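Type-2Ba cytolytic delta-endotoxin (Bacillus thuringiensis serovar israelensis, PDB 2RCI) probably kills the larvae of dipteran insects by making pores in the epithelial cell membrane of the midgut. Local coordinates at residues A[97-100]-A[101-104]; A[74-77]-A[78-82]; A[111-114]-A[115-118]; A[140-144]-A[145-149]. One frame throughout, in Å; residues are numbered along the deposited sequence. Where two conformers were deposited one is given.

Interaction 1 (A[97-100]-A[101-104]); sequences NFWN and SVVS
Helix 96-110, part of one of the helical layers that flank the β-sheet of this Cyt toxin, carries F98, W99 and V102 on its buried side, where V102 packs against both rings. Its CG2 methyl lies over one face of the F98 ring in a CH-pi contact, 3.7 Å from the ring centroid and 26° off the normal. The methyl sits toward the rim, so its closest ring atom is F98 CZ, 3.4 Å from V102 CG2. On the other flank V102 runs alongside W99, pointing the same way, with V102 CB 3.9 Å from W99 CE3. The two aromatic groups also meet each other: F98 CE2 stands 3.8 Å above the centre of the indole plane, while W99 NE1 lies at the edge of the phenyl ring. F98 reaches there with CG anti to its backbone N (chi1 166°), whereas W99 has CG beside its own N (chi1 -77°). The indole is further held by a hydrogen bond from NE1 to I93 O and by a cation-pi contact with R86 of helix 74-89. Backbone bonds of the i to i+4 kind link the successive turns, V102 N to F98 O at 3.0 Å among them. Away from the rings, where N97 and S101 touch Y15 of strand 11-15, a water donates to N97 O at 3.1 Å and is also hydrogen-bonded to S101 OG at 2.9 Å.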
# COMPACT_ATOMS: atom_id res chain seq x y z
N ASN A 97 10.17 -10.84 9.69
CA ASN A 97 9.46 -11.38 8.57
C ASN A 97 8.28 -10.48 8.17
O ASN A 97 8.02 -10.34 6.98
CB ASN A 97 8.92 -12.79 8.88
CG ASN A 97 10.05 -13.84 8.92
OD1 ASN A 97 10.57 -14.23 7.88
ND2 ASN A 97 10.41 -14.28 10.10
N PHE A 98 7.57 -9.93 9.15
CA PHE A 98 6.51 -8.97 8.79
C PHE A 98 7.12 -7.83 7.98
O PHE A 98 6.63 -7.47 6.88
CB PHE A 98 5.81 -8.38 10.02
CG PHE A 98 4.99 -7.17 9.68
CD1 PHE A 98 3.81 -7.32 8.95
CD2 PHE A 98 5.44 -5.88 10.00
CE1 PHE A 98 3.04 -6.19 8.57
CE2 PHE A 98 4.68 -4.75 9.65
CZ PHE A 98 3.50 -4.90 8.92
N TRP A 99 8.21 -7.27 8.50
CA TRP A 99 8.86 -6.15 7.80
C TRP A 99 9.42 -6.58 6.41
O TRP A 99 9.45 -5.76 5.49
CB TRP A 99 9.85 -5.43 8.70
CG TRP A 99 9.12 -4.55 9.65
CD1 TRP A 99 8.90 -4.77 10.99
CD2 TRP A 99 8.45 -3.35 9.31
NE1 TRP A 99 8.15 -3.72 11.51
CE2 TRP A 99 7.84 -2.85 10.48
CE3 TRP A 99 8.30 -2.63 8.10
CZ2 TRP A 99 7.10 -1.66 10.50
CZ3 TRP A 99 7.54 -1.46 8.11
CH2 TRP A 99 6.95 -0.98 9.31
N ASN A 100 9.83 -7.85 6.28
CA ASN A 100 10.20 -8.42 4.98
C ASN A 100 9.03 -8.37 3.97
O ASN A 100 9.22 -8.00 2.79
CB ASN A 100 10.69 -9.86 5.14
CG ASN A 100 11.81 -10.21 4.19
OD1 ASN A 100 11.71 -11.18 3.45
ND2 ASN A 100 12.87 -9.42 4.20
N SER A 101 7.85 -8.79 4.43
CA SER A 101 6.61 -8.70 3.66
C SER A 101 6.34 -7.28 3.21
O SER A 101 6.03 -7.03 2.03
CB SER A 101 5.41 -9.23 4.47
OG SER A 101 5.47 -10.65 4.54
N VAL A 102 6.51 -6.34 4.13
CA VAL A 102 6.27 -4.93 3.80
C VAL A 102 7.26 -4.45 2.73
O VAL A 102 6.86 -3.87 1.71
CB VAL A 102 6.35 -4.01 5.06
CG1 VAL A 102 6.20 -2.55 4.63
CG2 VAL A 102 5.31 -4.38 6.12
N VAL A 103 8.55 -4.70 2.95
CA VAL A 103 9.59 -4.18 2.05
C VAL A 103 9.49 -4.81 0.66
O VAL A 103 9.69 -4.12 -0.35
CB VAL A 103 11.00 -4.29 2.67
CG1 VAL A 103 12.12 -3.98 1.63
CG2 VAL A 103 11.10 -3.28 3.88
N SER A 104 9.17 -6.11 0.60
CA SER A 104 8.94 -6.78 -0.69
C SER A 104 7.79 -6.10 -1.44
O SER A 104 7.86 -5.86 -2.67
CB SER A 104 8.63 -8.27 -0.49
OG SER A 104 8.32 -8.88 -1.73
O HOH W 1 6.80 -12.92 5.72

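Interaction 2 (A[74-77]-A[78-82]); sequences VSVM and ISQIK
V74 O accepts the backbone N-H of I78 at 2.9 Å in a nearly straight bond (N-H...O 162°), and it is also brushed by I78 CG1 at 3.4 Å. This is the opening α-helical turn of helix 74-89, whose next carbonyls, S75 O, V76 O and M77 O, take the N-H groups of S79, Q80 and I81 in the same i to i+4 pattern. S75 O has S79 OG 3.2 Å away as well, while the hydroxyl S75 OG is hydrogen-bonded to E73 OE2 just ahead of the helix. Two i to i+4 apolar pairs lie on the buried flank. V74 and I78 meet obliquely through methyl groups, V74 CG1 lying 3.7 Å from I78 CD1. M77 and I81 instead lie side by side and point the same way, with M77 CG 3.8 Å from I81 CD1. The thioether of M77 is extended as far as SD and then turns at chi3 (54°), which brings CE round toward the V74 end of the helix. On the outer flank the contact is looser: V76 CG1 approaches Q80 OE1 at 4.0 Å. Inward, M77 rests on Y180 and V182 of strand 177-192 and on I68 of strand 66-69, while I78 packs on T107, and M77 and I81 on F110, of the neighbouring helix 96-110.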
# COMPACT_ATOMS: atom_id res chain seq x y z
N VAL A 74 15.94 4.44 -6.44
CA VAL A 74 14.75 3.65 -6.10
C VAL A 74 14.94 3.01 -4.71
O VAL A 74 14.03 3.07 -3.89
CB VAL A 74 14.38 2.64 -7.22
CG1 VAL A 74 13.31 1.60 -6.73
CG2 VAL A 74 13.82 3.37 -8.45
N SER A 75 16.09 2.38 -4.44
CA SER A 75 16.33 1.82 -3.09
C SER A 75 16.14 2.80 -1.93
O SER A 75 15.57 2.46 -0.90
CB SER A 75 17.77 1.26 -3.02
OG SER A 75 18.70 2.32 -3.18
N VAL A 76 16.63 4.03 -2.11
CA VAL A 76 16.53 5.08 -1.07
C VAL A 76 15.06 5.47 -0.87
O VAL A 76 14.59 5.67 0.26
CB VAL A 76 17.43 6.28 -1.45
CG1 VAL A 76 17.28 7.44 -0.48
CG2 VAL A 76 18.91 5.78 -1.49
N MET A 77 14.33 5.54 -1.98
CA MET A 77 12.89 5.80 -1.93
C MET A 77 12.14 4.72 -1.14
O MET A 77 11.29 5.03 -0.30
CB MET A 77 12.30 5.91 -3.33
CG MET A 77 10.81 6.18 -3.30
SD MET A 77 10.19 6.72 -4.90
CE MET A 77 10.75 5.43 -6.01
N ILE A 78 12.47 3.47 -1.43
CA ILE A 78 11.87 2.31 -0.75
C ILE A 78 12.13 2.38 0.76
O ILE A 78 11.21 2.12 1.55
CB ILE A 78 12.39 0.97 -1.37
CG1 ILE A 78 11.79 0.78 -2.78
CG2 ILE A 78 12.06 -0.24 -0.46
CD1 ILE A 78 12.51 -0.32 -3.62
N SER A 79 13.37 2.68 1.14
CA SER A 79 13.74 2.84 2.57
C SER A 79 12.94 3.95 3.26
O SER A 79 12.46 3.77 4.39
CB SER A 79 15.23 3.13 2.72
OG SER A 79 15.99 2.05 2.20
N GLN A 80 12.82 5.10 2.57
CA GLN A 80 11.99 6.19 3.06
C GLN A 80 10.54 5.77 3.27
O GLN A 80 9.96 6.06 4.32
CB GLN A 80 12.08 7.43 2.15
CG GLN A 80 13.40 8.18 2.35
CD GLN A 80 13.53 9.47 1.54
OE1 GLN A 80 14.64 9.91 1.24
NE2 GLN A 80 12.41 10.08 1.20
N ILE A 81 9.98 5.05 2.31
CA ILE A 81 8.55 4.65 2.41
C ILE A 81 8.36 3.60 3.52
O ILE A 81 7.37 3.63 4.22
CB ILE A 81 8.01 4.22 1.04
CG1 ILE A 81 7.88 5.48 0.17
CG2 ILE A 81 6.68 3.45 1.16
CD1 ILE A 81 7.67 5.24 -1.30
N LYS A 82 9.35 2.71 3.71
CA LYS A 82 9.31 1.78 4.85
C LYS A 82 9.18 2.55 6.17
O LYS A 82 8.40 2.19 7.05
CB LYS A 82 10.56 0.91 4.90
CG LYS A 82 10.56 -0.15 6.03
CD LYS A 82 11.94 -0.74 6.26
CE LYS A 82 11.86 -1.94 7.27
NZ LYS A 82 13.22 -2.47 7.60

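Interaction 3 (A[111-114]-A[115-118]); sequences TNLE and PQVD
L113 O accepts the backbone N-H of Q116 at 3.0 Å, and one residue on, E114 O accepts that of V117 in a longer bond of 3.3 Å. Both are i to i+3 bonds of two overlapping β-turns in the loop after helix 96-110; the second, with P115 and Q116 at its corners, is type I. In each, the donor stands 62° out of the carbonyl plane, a consequence of the tight turn. V117 N is also 3.1 Å from L113 O, but at a poor angle that makes no bond. P115 occupies a central position of both turns, where its lack of an N-H costs no hydrogen bond of either turn. The pyrrolidine ring leans back on the chain, its CG 3.3 Å from N112 O, and the aliphatic part of Q116 approaches the same carbonyl, CG to O 3.4 Å. E114 crosses the proline at about a right angle and bends at chi2 (-102°), which folds OE1 back to 3.1 Å from P115 N, an atom with no hydrogen to offer. V117 CG1 touches E114 O at 3.4 Å. Before the turns, N112 ND2 and T111 OG1 are hydrogen-bonded to N108 OD1 and T107 O, tying the loop to the last turn of helix 96-110. L113 packs on L169 and V117 on K166 of helix 166-169, and V117 O accepts W124 NE1 from strand 122-127.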
# COMPACT_ATOMS: atom_id res chain seq x y z
N THR A 111 9.38 -1.67 -8.87
CA THR A 111 10.24 -2.57 -9.68
C THR A 111 9.50 -3.89 -9.94
O THR A 111 8.41 -4.10 -9.42
CB THR A 111 11.65 -2.85 -9.01
OG1 THR A 111 11.48 -3.60 -7.80
CG2 THR A 111 12.44 -1.53 -8.73
N ASN A 112 10.11 -4.78 -10.73
CA ASN A 112 9.45 -5.99 -11.18
C ASN A 112 8.07 -5.65 -11.79
O ASN A 112 7.12 -6.38 -11.57
CB ASN A 112 9.25 -6.97 -10.03
CG ASN A 112 10.54 -7.44 -9.43
OD1 ASN A 112 11.46 -7.84 -10.14
ND2 ASN A 112 10.62 -7.41 -8.09
N LEU A 113 7.98 -4.52 -12.49
CA LEU A 113 6.70 -4.06 -13.01
C LEU A 113 6.30 -4.87 -14.25
O LEU A 113 5.11 -5.05 -14.51
CB LEU A 113 6.71 -2.55 -13.33
CG LEU A 113 6.87 -1.62 -12.12
CD1 LEU A 113 6.88 -0.16 -12.58
CD2 LEU A 113 5.70 -1.90 -11.17
N GLU A 114 7.29 -5.37 -15.00
CA GLU A 114 6.99 -6.14 -16.22
C GLU A 114 6.00 -7.31 -15.98
O GLU A 114 4.96 -7.35 -16.62
CB GLU A 114 8.28 -6.54 -16.95
CG GLU A 114 8.09 -7.25 -18.27
CD GLU A 114 8.30 -8.74 -18.12
OE1 GLU A 114 7.35 -9.44 -17.71
OE2 GLU A 114 9.42 -9.20 -18.41
N PRO A 115 6.30 -8.23 -15.02
CA PRO A 115 5.31 -9.31 -14.70
C PRO A 115 3.95 -8.83 -14.16
O PRO A 115 2.96 -9.55 -14.26
CB PRO A 115 6.02 -10.17 -13.64
CG PRO A 115 7.10 -9.32 -13.10
CD PRO A 115 7.52 -8.36 -14.21
N GLN A 116 3.90 -7.62 -13.63
CA GLN A 116 2.69 -7.11 -12.98
C GLN A 116 1.86 -6.25 -13.92
O GLN A 116 0.82 -5.70 -13.53
CB GLN A 116 3.10 -6.25 -11.77
CG GLN A 116 3.85 -6.98 -10.66
CD GLN A 116 4.20 -6.01 -9.54
OE1 GLN A 116 5.34 -5.54 -9.44
NE2 GLN A 116 3.20 -5.63 -8.77
N VAL A 117 2.30 -6.16 -15.17
CA VAL A 117 1.83 -5.08 -16.06
C VAL A 117 0.31 -5.05 -16.20
O VAL A 117 -0.29 -3.97 -16.26
CB VAL A 117 2.62 -5.08 -17.44
CG1 VAL A 117 2.23 -6.28 -18.33
CG2 VAL A 117 2.46 -3.76 -18.19
N ASP A 118 -0.32 -6.24 -16.21
CA ASP A 118 -1.76 -6.36 -16.42
C ASP A 118 -2.55 -6.70 -15.16
O ASP A 118 -3.74 -7.04 -15.25
CB ASP A 118 -2.07 -7.41 -17.51
CG ASP A 118 -1.52 -7.04 -18.86
OD1 ASP A 118 -1.69 -5.87 -19.27
OD2 ASP A 118 -0.89 -7.90 -19.51

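Interaction 4 (A[140-144]-A[145-149]); sequences FSIQN and EDTGR
The side-chain amide of N144 and the carboxylate of E145 stack with their planes 26° apart, E145 OE1 lying 3.7 Å from N144 ND2. A water joins the two groups, accepting from N144 ND2 at 2.9 Å and donating both to E145 OE2 and, at 2.7 Å, to D146 OD2. The amide's other end closes an Asx turn: N144 OD1 takes the backbone N-H of D146 at 2.9 Å, the donor standing well above the plane of the amide carbonyl. A chi1 of 83° places CG between the backbone N and carbonyl carbon of N144, turning OD1 back over the chain that follows. A type I β-turn is superposed on it, N144 O accepting T147 N at 3.0 Å. That carbonyl also receives a second water at 2.7 Å, which donates to G148 O at 2.6 Å and accepts from Q143 NE2. T147 OG1 is hydrogen-bonded to F150 O, across the loop between strands 132-142 and 150-162. Q143 NE2 is also bonded to E17 OE2. The first water donates to both carboxylates, and D146 OD2 also takes the N-H of N94, so the negative charge of E145 and D146 is probably partly screened in this polar turn.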
# COMPACT_ATOMS: atom_id res chain seq x y z
N PHE A 140 -2.50 -4.59 3.50
CA PHE A 140 -1.98 -5.51 4.50
C PHE A 140 -3.00 -5.84 5.58
O PHE A 140 -3.66 -4.93 6.12
CB PHE A 140 -0.78 -4.89 5.25
CG PHE A 140 0.39 -4.57 4.39
CD1 PHE A 140 1.32 -5.56 4.07
CD2 PHE A 140 0.60 -3.26 3.95
CE1 PHE A 140 2.43 -5.27 3.25
CE2 PHE A 140 1.72 -2.95 3.14
CZ PHE A 140 2.65 -3.95 2.81
N SER A 141 -3.15 -7.14 5.86
CA SER A 141 -3.85 -7.58 7.07
C SER A 141 -2.78 -8.14 8.01
O SER A 141 -1.91 -8.89 7.59
CB SER A 141 -4.91 -8.63 6.75
OG SER A 141 -5.90 -8.13 5.86
N ILE A 142 -2.84 -7.75 9.28
CA ILE A 142 -1.73 -8.03 10.15
C ILE A 142 -2.25 -8.48 11.50
O ILE A 142 -3.06 -7.80 12.13
CB ILE A 142 -0.86 -6.76 10.35
CG1 ILE A 142 -0.56 -6.11 8.99
CG2 ILE A 142 0.43 -7.11 11.14
CD1 ILE A 142 -0.22 -4.59 9.09
N GLN A 143 -1.75 -9.64 11.93
CA GLN A 143 -2.12 -10.19 13.22
C GLN A 143 -0.98 -11.08 13.69
O GLN A 143 -0.60 -12.03 13.01
CB GLN A 143 -3.47 -10.93 13.16
CG GLN A 143 -3.86 -11.60 14.50
CD GLN A 143 -3.27 -12.99 14.60
OE1 GLN A 143 -3.27 -13.73 13.61
NE2 GLN A 143 -2.75 -13.36 15.78
N ASN A 144 -0.43 -10.75 14.84
CA ASN A 144 0.61 -11.57 15.47
C ASN A 144 0.76 -11.15 16.93
O ASN A 144 -0.09 -10.44 17.46
CB ASN A 144 1.93 -11.53 14.66
CG ASN A 144 2.81 -10.31 14.95
OD1 ASN A 144 2.36 -9.32 15.56
ND2 ASN A 144 4.07 -10.38 14.50
N GLU A 145 1.83 -11.58 17.59
CA GLU A 145 2.00 -11.27 19.02
C GLU A 145 1.96 -9.76 19.34
O GLU A 145 1.47 -9.37 20.41
CB GLU A 145 3.28 -11.91 19.57
CG GLU A 145 4.56 -11.41 18.93
CD GLU A 145 5.01 -12.16 17.68
OE1 GLU A 145 4.24 -12.98 17.09
OE2 GLU A 145 6.18 -11.91 17.29
N ASP A 146 2.44 -8.94 18.42
CA ASP A 146 2.52 -7.50 18.62
C ASP A 146 1.23 -6.76 18.26
O ASP A 146 1.16 -5.55 18.43
CB ASP A 146 3.72 -6.88 17.90
CG ASP A 146 5.03 -7.25 18.56
OD1 ASP A 146 5.06 -7.46 19.80
OD2 ASP A 146 6.05 -7.33 17.85
N THR A 147 0.22 -7.49 17.81
CA THR A 147 -1.11 -6.86 17.65
C THR A 147 -2.07 -7.26 18.77
O THR A 147 -3.23 -6.83 18.79
CB THR A 147 -1.79 -7.17 16.29
OG1 THR A 147 -2.14 -8.57 16.22
CG2 THR A 147 -0.88 -6.77 15.13
N GLY A 148 -1.58 -8.10 19.69
CA GLY A 148 -2.39 -8.58 20.83
C GLY A 148 -3.80 -9.04 20.46
O GLY A 148 -4.01 -9.90 19.57
N ARG A 149 -4.78 -8.41 21.11
CA ARG A 149 -6.20 -8.73 20.97
C ARG A 149 -6.83 -8.21 19.66
O ARG A 149 -8.07 -8.23 19.51
CB ARG A 149 -6.94 -8.16 22.21
CG ARG A 149 -8.37 -8.59 22.42
O HOH W 2 -2.56 -11.38 17.98
O HOH W 3 6.23 -9.18 15.96

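In the fold
Along the chain the four local contacts come in series, and none encloses or crosses another. Interaction 2 opens helix 74-89; interaction 1 follows early in helix 96-110, and the two helices pack together where K82 reaches V103 and W99. Interaction 3 turns the chain after helix 96-110 toward strand 122-127, and T111 at its start touches V74 of interaction 2. Interaction 4 closes the loop between the antiparallel strands 132-142 and 150-162. Its strand residues I142 and F140 pack on F98 and V102 of interaction 1, joining helix layer to sheet. Interactions 3 and 4, their centres about 29 Å apart, lie on opposite sides of the chain's centre.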